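Local coordinates for protein putative dehydratase (Mesorhizobium loti, PDB 2POZ) that is of unknown function but belongs to the mandelate racemase/muconate lactonizing branch of the enolase superfamily and is probably a lyase, perhaps a dehydratase, at residues A[151-156]-A[331-336]; A[191-196]-A[224-229]; A[292-297]-A[302-307]; A[349-352]-A[357-360]. One frame throughout, in Å; residues are numbered along the deposited sequence.

How the contacts relate
All four contacts lie in the enolase-type C-terminal part of the chain. Contact 1 brings together places 175 residues apart; contacts 2 and 3 fall within that span, contact 2 first, and contact 4 follows it. Contacts 1, 2 and 3 reach the parallel sheet of the barrel, the centres of 1 and 2 about 16 Å apart, those of 2 and 3 about 26 Å. Contacts 1 and 3 touch where Glu332 and Tyr334 meet His307. Contact 4, about 13 Å from contact 1 centre to centre, shares the mixed sheet with it through Phe358. Together they tie barrel elements to one another, and contacts 2 and 3 also reach a second subunit of the octamer.

Contact 1. Residues A[151-156]-A[331-336]; sequences EGYGAL and HEHYPA
At the seam where the enolase-type barrel closes, Tyr153 and Glu151, in the loop leading into strand 155-158, lean on His333 at the end of strand 331-333 and on Pro335 just past it. Gly152 ends helix 146-150 in a Schellman motif, and the chain then swings round to present Tyr153. Its CG stands anti to its own carbonyl carbon (chi1 -72°), which carries the ring toward His333 and delivers the phenol oxygen to the imidazole. Tyr153 OH lies in the plane of the His333 ring, at its edge, 3.0 Å from His333 CD2, and the two side chains cross at about a right angle. No hydrogen bond in the model satisfies this buried hydroxyl. An imidazole turned over would place a nitrogen there, which leaves the assignment of the His333 ring atoms in some doubt.

Pro335 lies against both Tyr153 and Glu151. Its CG is 4.0 Å from Tyr153 CE2, in an oblique apolar contact, and 3.8 Å from Glu151 OE1. The Glu151 carboxylate only rests against the proline; its charge is met by a salt bridge from OE1 to Arg147, against which Pro335 also packs. Pro335 N sits 3.5 Å above one face of His333, toward the rim, while Phe358 makes an edge-to-face contact with the same imidazole.

The contact spans strand 123-128, which hydrogen-bonds through its backbone to Ala155 and to His331. Closure of the barrel between strands 331-333 and 155-158 by way of this strand is consistent with the modified TIM barrel of the enolase superfamily.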
loop_
_atom_site.group_PDB
_atom_site.type_symbol
_atom_site.label_atom_id
_atom_site.label_comp_id
_atom_site.label_asym_id
_atom_site.label_seq_id
_atom_site.Cartn_x
_atom_site.Cartn_y
_atom_site.Cartn_z
ATOM N N GLU A 151 23.345 43.670 -7.904
ATOM C CA GLU A 151 23.809 43.016 -9.118
ATOM C C GLU A 151 22.646 42.630 -10.037
ATOM O O GLU A 151 22.864 42.170 -11.156
ATOM C CB GLU A 151 24.625 41.770 -8.772
ATOM C CG GLU A 151 26.019 42.059 -8.240
ATOM C CD GLU A 151 26.782 40.787 -7.919
ATOM O OE1 GLU A 151 26.493 40.148 -6.881
ATOM O OE2 GLU A 151 27.668 40.414 -8.715
ATOM N N GLY A 152 21.417 42.791 -9.555
ATOM C CA GLY A 152 20.267 42.477 -10.390
ATOM C C GLY A 152 19.555 41.146 -10.206
ATOM O O GLY A 152 18.659 40.815 -10.991
ATOM N N TYR A 153 19.933 40.377 -9.189
ATOM C CA TYR A 153 19.285 39.088 -8.943
ATOM C C TYR A 153 17.852 39.303 -8.474
ATOM O O TYR A 153 17.584 40.189 -7.656
ATOM C CB TYR A 153 20.070 38.293 -7.887
ATOM C CG TYR A 153 21.386 37.769 -8.403
ATOM C CD1 TYR A 153 21.440 36.602 -9.163
ATOM C CD2 TYR A 153 22.570 38.481 -8.201
ATOM C CE1 TYR A 153 22.631 36.159 -9.718
ATOM C CE2 TYR A 153 23.776 38.045 -8.754
ATOM C CZ TYR A 153 23.792 36.888 -9.513
ATOM O OH TYR A 153 24.959 36.481 -10.109
ATOM N N GLY A 154 16.932 38.498 -8.997
ATOM C CA GLY A 154 15.539 38.610 -8.601
ATOM C C GLY A 154 15.171 37.460 -7.684
ATOM O O GLY A 154 14.013 37.284 -7.309
ATOM N N ALA A 155 16.175 36.670 -7.316
ATOM C CA ALA A 155 15.961 35.523 -6.451
ATOM C C ALA A 155 17.222 35.218 -5.648
ATOM O O ALA A 155 18.343 35.305 -6.157
ATOM C CB ALA A 155 15.555 34.316 -7.292
ATOM N N LEU A 156 17.026 34.856 -4.388
ATOM C CA LEU A 156 18.135 34.565 -3.490
ATOM C C LEU A 156 17.908 33.283 -2.696
ATOM O O LEU A 156 16.797 33.027 -2.225
ATOM C CB LEU A 156 18.310 35.716 -2.488
ATOM C CG LEU A 156 18.448 37.153 -2.992
ATOM C CD1 LEU A 156 18.317 38.103 -1.804
ATOM C CD2 LEU A 156 19.784 37.348 -3.698
ATOM N N HIS A 331 18.782 28.811 -12.806
ATOM C CA HIS A 331 20.208 28.505 -12.649
ATOM C C HIS A 331 20.719 29.004 -11.280
ATOM O O HIS A 331 20.175 29.958 -10.726
ATOM C CB HIS A 331 20.977 29.200 -13.782
ATOM C CG HIS A 331 22.463 29.008 -13.738
ATOM N ND1 HIS A 331 23.102 27.971 -14.385
ATOM C CD2 HIS A 331 23.442 29.753 -13.169
ATOM C CE1 HIS A 331 24.408 28.090 -14.220
ATOM N NE2 HIS A 331 24.641 29.164 -13.487
ATOM N N GLU A 332 21.762 28.365 -10.747
ATOM C CA GLU A 332 22.346 28.763 -9.459
ATOM C C GLU A 332 23.750 29.361 -9.618
ATOM O O GLU A 332 24.604 28.782 -10.285
ATOM C CB GLU A 332 22.427 27.560 -8.509
ATOM C CG GLU A 332 23.139 27.872 -7.185
ATOM C CD GLU A 332 23.200 26.679 -6.245
ATOM O OE1 GLU A 332 23.440 25.552 -6.737
ATOM O OE2 GLU A 332 23.026 26.869 -5.019
ATOM N N HIS A 333 23.995 30.507 -8.985
ATOM C CA HIS A 333 25.302 31.157 -9.077
ATOM C C HIS A 333 25.781 31.694 -7.716
ATOM O O HIS A 333 24.968 32.116 -6.889
ATOM C CB HIS A 333 25.225 32.293 -10.102
ATOM C CG HIS A 333 26.551 32.911 -10.425
ATOM N ND1 HIS A 333 27.630 32.174 -10.860
ATOM C CD2 HIS A 333 26.964 34.201 -10.396
ATOM C CE1 HIS A 333 28.651 32.981 -11.087
ATOM N NE2 HIS A 333 28.274 34.216 -10.812
ATOM N N TYR A 334 27.095 31.647 -7.493
ATOM C CA TYR A 334 27.723 32.130 -6.256
ATOM C C TYR A 334 28.696 33.244 -6.663
ATOM O O TYR A 334 29.913 33.061 -6.615
ATOM C CB TYR A 334 28.533 31.018 -5.573
ATOM C CG TYR A 334 27.742 29.833 -5.059
ATOM C CD1 TYR A 334 27.627 29.588 -3.688
ATOM C CD2 TYR A 334 27.147 28.929 -5.939
ATOM C CE1 TYR A 334 26.941 28.464 -3.207
ATOM C CE2 TYR A 334 26.458 27.806 -5.471
ATOM C CZ TYR A 334 26.363 27.579 -4.106
ATOM O OH TYR A 334 25.703 26.455 -3.646
ATOM N N PRO A 335 28.175 34.412 -7.061
ATOM C CA PRO A 335 29.052 35.512 -7.474
ATOM C C PRO A 335 30.138 35.944 -6.474
ATOM O O PRO A 335 31.249 36.274 -6.878
ATOM C CB PRO A 335 28.060 36.634 -7.810
ATOM C CG PRO A 335 26.920 36.363 -6.891
ATOM C CD PRO A 335 26.772 34.859 -6.979
ATOM N N ALA A 336 29.826 35.922 -5.181
ATOM C CA ALA A 336 30.793 36.334 -4.158
ATOM C C ALA A 336 32.089 35.511 -4.119
ATOM O O ALA A 336 33.153 36.036 -3.780
ATOM C CB ALA A 336 30.129 36.326 -2.771
#

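Contact 2. Residues A[191-196]-A[224-229]; sequences AVRDAA and ELDICF
Arg193 reaches from the last turns of helix 179-196 to the backbone carbonyls of Leu225 and Asp226, just ahead of strand 227-231. Its CG leaves anti to the backbone N, and the bends at chi2 and chi3 turn the guanidinium edge to the two oxygens. Arg193 NE donates to Leu225 O at 2.9 Å in a fairly straight bond, 160° at the hydrogen. Arg193 NH2 donates to Asp226 O at 2.8 Å, more bent at 137°, and makes a weak second bond of 3.4 Å to Leu225 O. Both oxygens lie close to the guanidinium plane, although each donor is moderately tilted from its carbonyl plane.

The remaining nitrogen is also satisfied: Arg193 NH1 bonds to Gly197 O and Ile200 O, carbonyls of the chain that leaves the same helix. One flat cation thus ties four backbone oxygens from two connections of the barrel. The Asp226 carboxylate adds little directional grip. Asp226 OD2 is 3.9 Å from Arg193 NH2 and well out of the guanidinium plane, a long, purely electrostatic pairing.

The apolar share falls to Leu225, which packs on Tyr186, Val189 and Lys190 of the helix, and comes within 4.5 Å of Arg193 CG through its CD2. Farther along, Cys228 O makes a weak hydrogen bond to Arg217 of a second subunit. With its N-H groups pointed in several directions at fixed carbonyls, the guanidinium has little freedom to turn, and the carboxylate nearby would probably help to balance its charge at this surface.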
loop_
_atom_site.group_PDB
_atom_site.type_symbol
_atom_site.label_atom_id
_atom_site.label_comp_id
_atom_site.label_asym_id
_atom_site.label_seq_id
_atom_site.Cartn_x
_atom_site.Cartn_y
_atom_site.Cartn_z
ATOM N N ALA A 191 14.325 38.738 8.302
ATOM C CA ALA A 191 15.179 39.883 8.009
ATOM C C ALA A 191 15.479 39.937 6.509
ATOM O O ALA A 191 15.537 41.018 5.921
ATOM C CB ALA A 191 16.477 39.795 8.799
ATOM N N VAL A 192 15.671 38.772 5.893
ATOM C CA VAL A 192 15.945 38.715 4.461
ATOM C C VAL A 192 14.725 39.185 3.670
ATOM O O VAL A 192 14.859 39.948 2.711
ATOM C CB VAL A 192 16.334 37.278 4.007
ATOM C CG1 VAL A 192 16.404 37.203 2.486
ATOM C CG2 VAL A 192 17.686 36.903 4.590
ATOM N N ARG A 193 13.538 38.734 4.073
ATOM C CA ARG A 193 12.311 39.129 3.391
ATOM C C ARG A 193 12.099 40.636 3.522
ATOM O O ARG A 193 11.842 41.325 2.530
ATOM C CB ARG A 193 11.100 38.386 3.971
ATOM C CG ARG A 193 9.737 38.906 3.477
ATOM C CD ARG A 193 9.690 39.022 1.947
ATOM N NE ARG A 193 9.612 37.725 1.282
ATOM C CZ ARG A 193 9.928 37.515 0.006
ATOM N NH1 ARG A 193 10.356 38.516 -0.758
ATOM N NH2 ARG A 193 9.802 36.303 -0.517
ATOM N N ASP A 194 12.227 41.145 4.745
ATOM C CA ASP A 194 12.041 42.568 4.999
ATOM C C ASP A 194 13.022 43.437 4.225
ATOM O O ASP A 194 12.648 44.481 3.706
ATOM C CB ASP A 194 12.158 42.873 6.497
ATOM C CG ASP A 194 11.067 42.203 7.321
ATOM O OD1 ASP A 194 10.023 41.835 6.745
ATOM O OD2 ASP A 194 11.247 42.057 8.549
ATOM N N ALA A 195 14.278 43.006 4.147
ATOM C CA ALA A 195 15.294 43.767 3.435
ATOM C C ALA A 195 15.188 43.625 1.919
ATOM O O ALA A 195 15.469 44.569 1.184
ATOM C CB ALA A 195 16.686 43.345 3.898
ATOM N N ALA A 196 14.781 42.452 1.445
ATOM C CA ALA A 196 14.677 42.245 0.008
ATOM C C ALA A 196 13.415 42.857 -0.582
ATOM O O ALA A 196 13.408 43.288 -1.732
ATOM C CB ALA A 196 14.728 40.755 -0.313
ATOM N N GLU A 224 4.530 32.173 5.956
ATOM C CA GLU A 224 3.940 33.494 5.790
ATOM C C GLU A 224 4.927 34.499 5.195
ATOM O O GLU A 224 4.553 35.621 4.858
ATOM C CB GLU A 224 3.432 34.001 7.145
ATOM C CG GLU A 224 2.343 33.120 7.793
ATOM C CD GLU A 224 2.782 31.672 8.030
ATOM O OE1 GLU A 224 3.885 31.451 8.582
ATOM O OE2 GLU A 224 2.018 30.750 7.671
ATOM N N LEU A 225 6.186 34.097 5.062
ATOM C CA LEU A 225 7.197 34.985 4.497
ATOM C C LEU A 225 7.331 34.829 2.978
ATOM O O LEU A 225 8.224 35.412 2.365
ATOM C CB LEU A 225 8.543 34.746 5.189
ATOM C CG LEU A 225 8.483 35.041 6.694
ATOM C CD1 LEU A 225 9.803 34.709 7.358
ATOM C CD2 LEU A 225 8.130 36.511 6.904
ATOM N N ASP A 226 6.433 34.039 2.386
ATOM C CA ASP A 226 6.399 33.795 0.939
ATOM C C ASP A 226 7.690 33.178 0.411
ATOM O O ASP A 226 8.495 33.836 -0.246
ATOM C CB ASP A 226 6.083 35.101 0.192
ATOM C CG ASP A 226 5.863 34.887 -1.301
ATOM O OD1 ASP A 226 5.226 33.878 -1.678
ATOM O OD2 ASP A 226 6.313 35.736 -2.102
ATOM N N ILE A 227 7.860 31.895 0.695
ATOM C CA ILE A 227 9.047 31.155 0.289
ATOM C C ILE A 227 8.822 30.388 -1.015
ATOM O O ILE A 227 7.852 29.647 -1.148
ATOM C CB ILE A 227 9.456 30.158 1.409
ATOM C CG1 ILE A 227 9.590 30.897 2.749
ATOM C CG2 ILE A 227 10.743 29.444 1.040
ATOM C CD1 ILE A 227 10.576 32.052 2.741
ATOM N N CYS A 228 9.723 30.571 -1.975
ATOM C CA CYS A 228 9.619 29.883 -3.261
ATOM C C CYS A 228 9.688 28.367 -3.004
ATOM O O CYS A 228 8.803 27.608 -3.412
ATOM C CB CYS A 228 10.754 30.339 -4.179
ATOM S SG CYS A 228 10.656 29.722 -5.872
ATOM N N PHE A 229 10.748 27.928 -2.338
ATOM C CA PHE A 229 10.878 26.521 -1.980
ATOM C C PHE A 229 11.885 26.301 -0.851
ATOM O O PHE A 229 12.711 27.171 -0.556
ATOM C CB PHE A 229 11.232 25.655 -3.214
ATOM C CG PHE A 229 12.608 25.897 -3.790
ATOM C CD1 PHE A 229 13.756 25.500 -3.104
ATOM C CD2 PHE A 229 12.751 26.446 -5.065
ATOM C CE1 PHE A 229 15.019 25.637 -3.678
ATOM C CE2 PHE A 229 14.016 26.587 -5.651
ATOM C CZ PHE A 229 15.152 26.180 -4.956
#

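Contact 3. Residues A[292-297]-A[302-307]; sequences KICAMA and MRVAPH
Cys294 and Ala297, on one side of helix 287-298, pack over Val304 of the following strand and Met302 just before it. A chi1 of -65° sets the Cys294 sulfur beside the backbone N of its own residue and alongside the isopropyl group of the valine. It is equally near both branches, 3.8 Å from Val304 CG1 and 3.8 Å from Val304 CG2, so the sulfur sits across the fork of the valine instead of against one methyl. Cys294 CB adds a looser approach to Val304 CG2 at 4.1 Å.

A turn farther on, the helix comes closest to segment 302-307. Ala297 CB points toward Met302 and meets Met302 CB at 4.2 Å, with only the first carbon of the selenomethionine taking part. Beyond CB that side chain leads away from the helix segment; it touches Ile277 of the neighbouring strand, on which Ala297 also packs. The backbone closes the same turn: Met302 N donates to Ala297 O at 3.2 Å, 153° at the hydrogen.

Asn327 braces both sides, its ND2 bonding to Cys294 O and to Met302 O. At the subunit interfaces, Ala295 O accepts a hydrogen bond from Arg262 of a third subunit, and Arg303 forms salt bridges with Asp213 and Glu214 of a second.

Strand 276-277, helix 287-298 and strand 303-304 make one beta-alpha-beta crossover of the barrel. Inside it, small buried groups let helix and strand approach closely: dispersion contacts do the packing, while one longish backbone bond fixes where the short connection ends.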
loop_
_atom_site.group_PDB
_atom_site.type_symbol
_atom_site.label_atom_id
_atom_site.label_comp_id
_atom_site.label_asym_id
_atom_site.label_seq_id
_atom_site.Cartn_x
_atom_site.Cartn_y
_atom_site.Cartn_z
ATOM N N LYS A 292 19.217 12.620 -18.802
ATOM C CA LYS A 292 18.310 11.477 -18.633
ATOM C C LYS A 292 17.491 11.645 -17.355
ATOM O O LYS A 292 16.282 11.385 -17.338
ATOM C CB LYS A 292 19.097 10.170 -18.564
ATOM C CG LYS A 292 19.778 9.801 -19.882
ATOM C CD LYS A 292 20.731 8.637 -19.716
ATOM C CE LYS A 292 21.257 8.180 -21.067
ATOM N NZ LYS A 292 22.280 7.120 -20.900
ATOM N N ILE A 293 18.155 12.072 -16.283
ATOM C CA ILE A 293 17.474 12.299 -15.018
ATOM C C ILE A 293 16.381 13.363 -15.204
ATOM O O ILE A 293 15.269 13.201 -14.722
ATOM C CB ILE A 293 18.475 12.757 -13.929
ATOM C CG1 ILE A 293 19.378 11.584 -13.540
ATOM C CG2 ILE A 293 17.730 13.306 -12.701
ATOM C CD1 ILE A 293 20.497 11.955 -12.602
ATOM N N CYS A 294 16.700 14.441 -15.918
ATOM C CA CYS A 294 15.729 15.507 -16.150
ATOM C C CYS A 294 14.554 15.007 -16.995
ATOM O O CYS A 294 13.411 15.395 -16.767
ATOM C CB CYS A 294 16.395 16.700 -16.850
ATOM S SG CYS A 294 17.671 17.533 -15.855
ATOM N N ALA A 295 14.839 14.154 -17.976
ATOM C CA ALA A 295 13.785 13.614 -18.829
ATOM C C ALA A 295 12.828 12.773 -17.979
ATOM O O ALA A 295 11.612 12.836 -18.153
ATOM C CB ALA A 295 14.395 12.766 -19.952
HETATM N N MSE A 296 13.383 11.992 -17.057
HETATM C CA MSE A 296 12.574 11.174 -16.160
HETATM C C MSE A 296 11.736 12.069 -15.256
HETATM O O MSE A 296 10.563 11.794 -14.989
HETATM C CB MSE A 296 13.457 10.298 -15.271
HETATM C CG MSE A 296 14.043 9.071 -15.930
HETATM SE SE MSE A 296 14.989 7.991 -14.600
HETATM C CE MSE A 296 13.487 7.419 -13.535
ATOM N N ALA A 297 12.353 13.142 -14.780
ATOM C CA ALA A 297 11.676 14.075 -13.891
ATOM C C ALA A 297 10.411 14.625 -14.529
ATOM O O ALA A 297 9.407 14.832 -13.844
ATOM C CB ALA A 297 12.610 15.208 -13.520
HETATM N N MSE A 302 7.776 17.337 -12.644
HETATM C CA MSE A 302 8.787 18.097 -11.917
HETATM C C MSE A 302 9.637 19.002 -12.798
HETATM O O MSE A 302 9.811 18.738 -13.983
HETATM C CB MSE A 302 9.720 17.140 -11.190
HETATM C CG MSE A 302 9.315 16.808 -9.785
HETATM SE SE MSE A 302 10.354 15.306 -9.168
HETATM C CE MSE A 302 8.937 14.353 -8.221
ATOM N N ARG A 303 10.171 20.069 -12.208
ATOM C CA ARG A 303 11.047 20.975 -12.946
ATOM C C ARG A 303 12.459 20.851 -12.374
ATOM O O ARG A 303 12.664 20.202 -11.343
ATOM C CB ARG A 303 10.535 22.414 -12.880
ATOM C CG ARG A 303 10.101 22.854 -11.512
ATOM C CD ARG A 303 9.542 24.270 -11.557
ATOM N NE ARG A 303 8.972 24.633 -10.267
ATOM C CZ ARG A 303 8.763 25.880 -9.860
ATOM N NH1 ARG A 303 9.076 26.902 -10.642
ATOM N NH2 ARG A 303 8.248 26.099 -8.663
ATOM N N VAL A 304 13.433 21.471 -13.029
ATOM C CA VAL A 304 14.822 21.327 -12.608
ATOM C C VAL A 304 15.607 22.613 -12.340
ATOM O O VAL A 304 15.618 23.531 -13.155
ATOM C CB VAL A 304 15.592 20.490 -13.669
ATOM C CG1 VAL A 304 16.982 20.143 -13.175
ATOM C CG2 VAL A 304 14.805 19.216 -13.993
ATOM N N ALA A 305 16.257 22.655 -11.181
ATOM C CA ALA A 305 17.106 23.778 -10.782
ATOM C C ALA A 305 18.469 23.142 -10.485
ATOM O O ALA A 305 18.794 22.854 -9.329
ATOM C CB ALA A 305 16.553 24.438 -9.542
ATOM N N PRO A 306 19.287 22.928 -11.533
ATOM C CA PRO A 306 20.609 22.312 -11.392
ATOM C C PRO A 306 21.476 22.965 -10.335
ATOM O O PRO A 306 21.583 24.185 -10.269
ATOM C CB PRO A 306 21.216 22.450 -12.784
ATOM C CG PRO A 306 20.011 22.518 -13.686
ATOM C CD PRO A 306 19.098 23.426 -12.905
ATOM N N HIS A 307 22.084 22.139 -9.493
ATOM C CA HIS A 307 22.966 22.672 -8.477
ATOM C C HIS A 307 24.350 22.784 -9.096
ATOM O O HIS A 307 24.812 21.873 -9.796
ATOM C CB HIS A 307 23.025 21.748 -7.261
ATOM C CG HIS A 307 24.047 22.165 -6.253
ATOM N ND1 HIS A 307 25.276 21.550 -6.142
ATOM C CD2 HIS A 307 24.046 23.171 -5.347
ATOM C CE1 HIS A 307 25.986 22.159 -5.210
ATOM N NE2 HIS A 307 25.264 23.145 -4.712
#

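Contact 4. Residues A[349-352]-A[357-360]; sequences NPPS and YFEM
This is a partly buried contact of a proline with an aromatic ring, Pro351 against Phe358, at the base of the beta-hairpin formed by strands 353-354 and 357-359. The hairpin lies at the edge of the mixed sheet, with 353-354 as its outermost strand on that side, and no hydrogen bond links the two segments themselves. Phe358 carries the contact through the CD1-CE1 edge of its ring. With the ring set beside the backbone N (chi1 -86°), these two carbons are brought up to the proline.

Pro351 CB is 3.9 Å from Phe358 CD1, and Pro351 CG is 4.0 Å from Phe358 CE1, the two side chains crossing at a slant. Pro351 O approaches in the plane of the ring, at its edge, 3.6 Å from Phe358 CE1. Past the proline the chain still follows the phenyl, with Ser352 C 4.0 Å from Phe358 CE1, while the serine CB points away from strand 357-359.

Behind this, Pro351 also packs on Thr316 and Leu319 of helix 312-324. The phenyl in turn meets His331, their planes at about 70°. Phe358 is held to strand 123-128 by backbone hydrogen bonding with Val124.

The chemistry is therefore mainly apolar, with one polar touch: a carbonyl oxygen facing the slightly positive rim of an aromatic ring, probably a mild electrostatic gain added to the van der Waals packing.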
loop_
_atom_site.group_PDB
_atom_site.type_symbol
_atom_site.label_atom_id
_atom_site.label_comp_id
_atom_site.label_asym_id
_atom_site.label_seq_id
_atom_site.Cartn_x
_atom_site.Cartn_y
_atom_site.Cartn_z
ATOM N N ASN A 349 37.563 32.193 -21.298
ATOM C CA ASN A 349 36.319 32.891 -21.591
ATOM C C ASN A 349 35.204 32.468 -20.639
ATOM O O ASN A 349 34.242 31.809 -21.040
ATOM C CB ASN A 349 35.920 32.586 -23.027
ATOM C CG ASN A 349 36.400 31.216 -23.472
ATOM O OD1 ASN A 349 36.058 30.193 -22.865
ATOM N ND2 ASN A 349 37.209 31.187 -24.528
ATOM N N PRO A 350 35.319 32.843 -19.360
ATOM C CA PRO A 350 34.288 32.472 -18.392
ATOM C C PRO A 350 32.951 33.102 -18.757
ATOM O O PRO A 350 32.903 34.150 -19.398
ATOM C CB PRO A 350 34.850 33.001 -17.076
ATOM C CG PRO A 350 35.615 34.208 -17.510
ATOM C CD PRO A 350 36.325 33.729 -18.749
ATOM N N PRO A 351 31.842 32.463 -18.366
ATOM C CA PRO A 351 30.528 33.023 -18.687
ATOM C C PRO A 351 30.302 34.264 -17.833
ATOM O O PRO A 351 30.612 34.263 -16.645
ATOM C CB PRO A 351 29.581 31.881 -18.333
ATOM C CG PRO A 351 30.256 31.260 -17.151
ATOM C CD PRO A 351 31.711 31.220 -17.585
ATOM N N SER A 352 29.780 35.329 -18.425
ATOM C CA SER A 352 29.547 36.535 -17.641
ATOM C C SER A 352 28.063 36.803 -17.421
ATOM O O SER A 352 27.291 36.881 -18.373
ATOM C CB SER A 352 30.204 37.748 -18.312
ATOM O OG SER A 352 29.676 37.975 -19.606
ATOM N N TYR A 357 21.532 36.996 -15.255
ATOM C CA TYR A 357 21.259 36.156 -16.415
ATOM C C TYR A 357 22.553 35.702 -17.073
ATOM O O TYR A 357 23.511 36.463 -17.161
ATOM C CB TYR A 357 20.435 36.931 -17.446
ATOM C CG TYR A 357 18.961 37.024 -17.147
ATOM C CD1 TYR A 357 18.066 36.107 -17.696
ATOM C CD2 TYR A 357 18.455 38.037 -16.340
ATOM C CE1 TYR A 357 16.704 36.198 -17.457
ATOM C CE2 TYR A 357 17.083 38.137 -16.086
ATOM C CZ TYR A 357 16.217 37.211 -16.654
ATOM O OH TYR A 357 14.865 37.286 -16.418
ATOM N N PHE A 358 22.570 34.456 -17.534
ATOM C CA PHE A 358 23.730 33.894 -18.219
ATOM C C PHE A 358 23.357 33.605 -19.664
ATOM O O PHE A 358 22.328 32.968 -19.924
ATOM C CB PHE A 358 24.162 32.570 -17.583
ATOM C CG PHE A 358 25.095 32.723 -16.426
ATOM C CD1 PHE A 358 26.368 33.266 -16.606
ATOM C CD2 PHE A 358 24.714 32.306 -15.158
ATOM C CE1 PHE A 358 27.253 33.384 -15.526
ATOM C CE2 PHE A 358 25.586 32.419 -14.076
ATOM C CZ PHE A 358 26.859 32.957 -14.259
ATOM N N GLU A 359 24.181 34.062 -20.601
ATOM C CA GLU A 359 23.936 33.792 -22.016
ATOM C C GLU A 359 24.507 32.407 -22.315
ATOM O O GLU A 359 25.530 32.025 -21.753
ATOM C CB GLU A 359 24.638 34.835 -22.895
ATOM C CG GLU A 359 23.906 36.167 -23.020
ATOM C CD GLU A 359 22.623 36.053 -23.825
ATOM O OE1 GLU A 359 22.683 35.582 -24.980
ATOM O OE2 GLU A 359 21.552 36.440 -23.310
HETATM N N MSE A 360 23.853 31.649 -23.189
HETATM C CA MSE A 360 24.348 30.314 -23.530
HETATM C C MSE A 360 25.643 30.454 -24.329
HETATM O O MSE A 360 25.721 31.260 -25.253
HETATM C CB MSE A 360 23.314 29.552 -24.371
HETATM C CG MSE A 360 21.931 29.456 -23.740
HETATM SE SE MSE A 360 21.953 28.636 -21.986
HETATM C CE MSE A 360 22.234 30.213 -20.915
#